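Local atomic coordinates of putative glutaryl-CoA dehydrogenase (Thermus thermophilus, PDB entry 2EBA), a protein that belongs to the acyl-CoA dehydrogenase family of flavoproteins and binds flavin-adenine dinucleotide. Residues F187-P190 with T191-G195; L226-P229 with K230-G233. One frame throughout, in Å; residues are numbered along the deposited sequence.

Contact 1: F187-P190 with T191-G195; sequences FLVP and TDTPG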
loop_
_atom_site.group_PDB
_atom_site.type_symbol
_atom_site.label_atom_id
_atom_site.label_comp_id
_atom_site.label_asym_id
_atom_site.label_seq_id
_atom_site.Cartn_x
_atom_site.Cartn_y
_atom_site.Cartn_z
ATOM N N PHE A 187 -38.756 0.386 18.273
ATOM C CA PHE A 187 -40.041 -0.292 18.199
ATOM C C PHE A 187 -40.004 -1.640 17.489
ATOM O O PHE A 187 -39.229 -1.846 16.551
ATOM C CB PHE A 187 -41.058 0.605 17.493
ATOM C CG PHE A 187 -41.095 2.008 18.018
ATOM C CD1 PHE A 187 -40.180 2.957 17.570
ATOM C CD2 PHE A 187 -42.031 2.381 18.979
ATOM C CE1 PHE A 187 -40.197 4.253 18.070
ATOM C CE2 PHE A 187 -42.056 3.671 19.484
ATOM C CZ PHE A 187 -41.141 4.610 19.032
ATOM N N LEU A 188 -40.839 -2.562 17.960
ATOM C CA LEU A 188 -40.980 -3.880 17.345
ATOM C C LEU A 188 -42.245 -3.698 16.511
ATOM O O LEU A 188 -43.360 -3.867 16.997
ATOM C CB LEU A 188 -41.183 -4.968 18.404
ATOM C CG LEU A 188 -40.077 -4.996 19.458
ATOM C CD1 LEU A 188 -40.299 -6.156 20.415
ATOM C CD2 LEU A 188 -38.723 -5.109 18.763
ATOM N N VAL A 189 -42.037 -3.323 15.254
ATOM C CA VAL A 189 -43.101 -3.038 14.297
ATOM C C VAL A 189 -43.485 -4.206 13.405
ATOM O O VAL A 189 -42.687 -4.651 12.591
ATOM C CB VAL A 189 -42.678 -1.875 13.369
ATOM C CG1 VAL A 189 -43.791 -1.552 12.375
ATOM C CG2 VAL A 189 -42.315 -0.668 14.189
ATOM N N PRO A 190 -44.709 -4.726 13.559
ATOM C CA PRO A 190 -45.112 -5.845 12.701
ATOM C C PRO A 190 -45.090 -5.304 11.268
ATOM O O PRO A 190 -45.383 -4.135 11.043
ATOM C CB PRO A 190 -46.515 -6.169 13.203
ATOM C CG PRO A 190 -46.416 -5.842 14.675
ATOM C CD PRO A 190 -45.673 -4.519 14.651
ATOM N N THR A 191 -44.727 -6.128 10.298
ATOM C CA THR A 191 -44.639 -5.616 8.945
ATOM C C THR A 191 -45.964 -5.544 8.213
ATOM O O THR A 191 -46.027 -4.999 7.112
ATOM C CB THR A 191 -43.623 -6.422 8.104
ATOM O OG1 THR A 191 -43.997 -7.804 8.081
ATOM C CG2 THR A 191 -42.216 -6.275 8.689
ATOM N N ASP A 192 -47.024 -6.075 8.815
ATOM C CA ASP A 192 -48.322 -6.032 8.155
ATOM C C ASP A 192 -49.218 -4.932 8.686
ATOM O O ASP A 192 -50.302 -4.721 8.158
ATOM C CB ASP A 192 -49.031 -7.381 8.251
ATOM C CG ASP A 192 -49.294 -7.806 9.673
ATOM O OD1 ASP A 192 -49.804 -8.927 9.854
ATOM O OD2 ASP A 192 -48.994 -7.034 10.608
ATOM N N THR A 193 -48.772 -4.218 9.717
ATOM C CA THR A 193 -49.582 -3.133 10.254
ATOM C C THR A 193 -49.721 -2.107 9.139
ATOM O O THR A 193 -48.754 -1.755 8.481
ATOM C CB THR A 193 -48.930 -2.483 11.490
ATOM O OG1 THR A 193 -48.541 -1.139 11.193
ATOM C CG2 THR A 193 -47.726 -3.265 11.915
ATOM N N PRO A 194 -50.941 -1.631 8.895
ATOM C CA PRO A 194 -51.129 -0.645 7.829
ATOM C C PRO A 194 -50.175 0.549 7.847
ATOM O O PRO A 194 -49.770 1.027 8.908
ATOM C CB PRO A 194 -52.604 -0.246 7.973
ATOM C CG PRO A 194 -53.016 -0.780 9.328
ATOM C CD PRO A 194 -52.224 -2.027 9.489
ATOM N N GLY A 195 -49.803 1.004 6.653
ATOM C CA GLY A 195 -48.913 2.142 6.516
ATOM C C GLY A 195 -47.455 1.759 6.395
ATOM O O GLY A 195 -46.595 2.611 6.199
#

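Contact 2: L226-P229 with K230-G233; sequences LRLP and KALG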
loop_
_atom_site.group_PDB
_atom_site.type_symbol
_atom_site.label_atom_id
_atom_site.label_comp_id
_atom_site.label_asym_id
_atom_site.label_seq_id
_atom_site.Cartn_x
_atom_site.Cartn_y
_atom_site.Cartn_z
ATOM N N LEU A 226 -45.349 -2.445 22.297
ATOM C CA LEU A 226 -44.459 -2.907 21.234
ATOM C C LEU A 226 -43.201 -2.040 21.098
ATOM O O LEU A 226 -42.404 -2.195 20.175
ATOM C CB LEU A 226 -45.231 -3.004 19.904
ATOM C CG LEU A 226 -45.382 -4.438 19.366
ATOM C CD1 LEU A 226 -45.557 -5.414 20.508
ATOM C CD2 LEU A 226 -46.543 -4.511 18.403
ATOM N N ARG A 227 -43.026 -1.117 22.033
ATOM C CA ARG A 227 -41.830 -0.294 22.041
ATOM C C ARG A 227 -40.858 -0.954 23.028
ATOM O O ARG A 227 -41.263 -1.409 24.097
ATOM C CB ARG A 227 -42.129 1.127 22.516
ATOM C CG ARG A 227 -40.880 2.000 22.557
ATOM C CD ARG A 227 -41.174 3.392 23.040
ATOM N NE ARG A 227 -41.470 3.414 24.462
ATOM C CZ ARG A 227 -40.545 3.388 25.417
ATOM N NH1 ARG A 227 -39.266 3.340 25.085
ATOM N NH2 ARG A 227 -40.895 3.407 26.697
ATOM N N LEU A 228 -39.584 -1.023 22.668
ATOM C CA LEU A 228 -38.585 -1.616 23.543
ATOM C C LEU A 228 -38.388 -0.710 24.777
ATOM O O LEU A 228 -37.806 0.378 24.684
ATOM C CB LEU A 228 -37.278 -1.780 22.771
ATOM C CG LEU A 228 -36.769 -3.181 22.413
ATOM C CD1 LEU A 228 -37.892 -4.181 22.209
ATOM C CD2 LEU A 228 -35.934 -3.038 21.156
ATOM N N PRO A 229 -38.873 -1.159 25.952
ATOM C CA PRO A 229 -38.769 -0.402 27.203
ATOM C C PRO A 229 -37.388 0.134 27.557
ATOM O O PRO A 229 -37.211 1.344 27.723
ATOM C CB PRO A 229 -39.322 -1.375 28.249
ATOM C CG PRO A 229 -39.096 -2.728 27.636
ATOM C CD PRO A 229 -39.459 -2.490 26.201
ATOM N N LYS A 230 -36.409 -0.758 27.671
ATOM C CA LYS A 230 -35.058 -0.344 28.004
ATOM C C LYS A 230 -34.287 0.316 26.861
ATOM O O LYS A 230 -33.226 0.882 27.095
ATOM C CB LYS A 230 -34.250 -1.531 28.531
ATOM C CG LYS A 230 -34.641 -1.979 29.934
ATOM C CD LYS A 230 -35.633 -3.128 29.920
ATOM C CE LYS A 230 -34.958 -4.452 29.538
ATOM N NZ LYS A 230 -33.863 -4.817 30.493
ATOM N N ALA A 231 -34.803 0.250 25.636
ATOM C CA ALA A 231 -34.114 0.853 24.493
ATOM C C ALA A 231 -34.131 2.379 24.554
ATOM O O ALA A 231 -35.115 3.011 24.164
ATOM C CB ALA A 231 -34.752 0.378 23.180
ATOM N N LEU A 232 -33.038 2.971 25.022
ATOM C CA LEU A 232 -32.947 4.428 25.149
ATOM C C LEU A 232 -31.652 4.990 24.590
ATOM O O LEU A 232 -30.580 4.660 25.081
ATOM C CB LEU A 232 -33.046 4.838 26.624
ATOM C CG LEU A 232 -34.369 4.843 27.417
ATOM C CD1 LEU A 232 -35.317 3.704 26.990
ATOM C CD2 LEU A 232 -34.021 4.739 28.910
ATOM N N GLY A 233 -31.750 5.851 23.578
ATOM C CA GLY A 233 -30.561 6.461 23.001
ATOM C C GLY A 233 -29.867 5.719 21.872
ATOM O O GLY A 233 -30.173 4.560 21.602
HETATM O O HOH W 1 -37.386 2.550 23.067
#

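Contact 1: F187-P190 with T191-G195
The pyrrolidine ring of P190 overlaps the methyl end of T193, the two side chains meeting at a slant across an open type I beta turn, one without the hydrogen bond from T193 N to P190 O. This turn, P190 to T193, takes the chain out of strand 184-190 towards strand 196-200 in the beta domain of the acyl-CoA dehydrogenase fold. The central residues T191 (phi/psi -82°/-7°) and D192 carry the bend. They bring CG2 of T193 to 3.4 Å from CB of P190, a doubtful distance, because CG2 also runs too close to the P190 carbonyl oxygen and chi1 of T193, 113°, is nearly eclipsed. The rotation of this side chain is therefore uncertain. No hydrogen bond of any kind crosses between F187-P190 and T191-G195. T191 is held from outside instead, its OG1 bonding to A170 O and its backbone to H171. Just before the turn, the buried side chain of V189 packs on V220 and V222 of strand 220-223, and T193 also reaches V220. On the exposed side D192 brings one carboxylate oxygen, OD2, within 3.7 Å of P190 CB.

Contact 2: L226-P229 with K230-G233
CB of L228 and CB of A231 press together at 3.3 Å, tighter than usual van der Waals contact, as the chain folds through a type I beta turn with P229 and K230 at its corners. The turn is closed by the amide of A231, which donates to L228 O over 3.2 Å. That bond is bent, 136° at the hydrogen, and the donor sits well above the carbonyl plane. L228 O has a second donor in a water molecule at 2.7 Å. The same water donates to A231 O and accepts from R227 NH1 at 2.9 Å, so it bridges the guanidinium to two carbonyl oxygens that R227 does not bond directly. A salt bridge from R227 NE to E224 OE1 fixes the guanidinium in turn. On the outer side, CD1 of L232 comes up against P229 O, and the bent K230 chain passes its CD by the P229 ring before a weak bond from NZ to A106 O. Beyond this shell, Y107 of helix 87-107 contacts L228, K230 and A231, Q112 of helix 110-121 touches L228 and P229, and strand 184-190 runs alongside, backbone-bonded to L226, L228 and G233, before the chain enters helix 235-269.

Strand 184-190 is common to both places: contact 1 is the turn at its end, and contact 2 lies in the loop that runs beside it. They meet through L188 N and L226 O, 2.7 Å apart and probably hydrogen-bonded, with L188 CD1 packing on L228 CD1 and F187 on R227. Contact 1 is a surface feature of the beta domain, mostly proline and threonine carbons with polar support from A170 and H171, just ahead of strand 172-178. Contact 2 is partly buried, where the beta domain meets the helices, and relies on a turn hydrogen bond and a shared water, with its arginine steadied by E224 from outside the two segments. Neither touches another subunit.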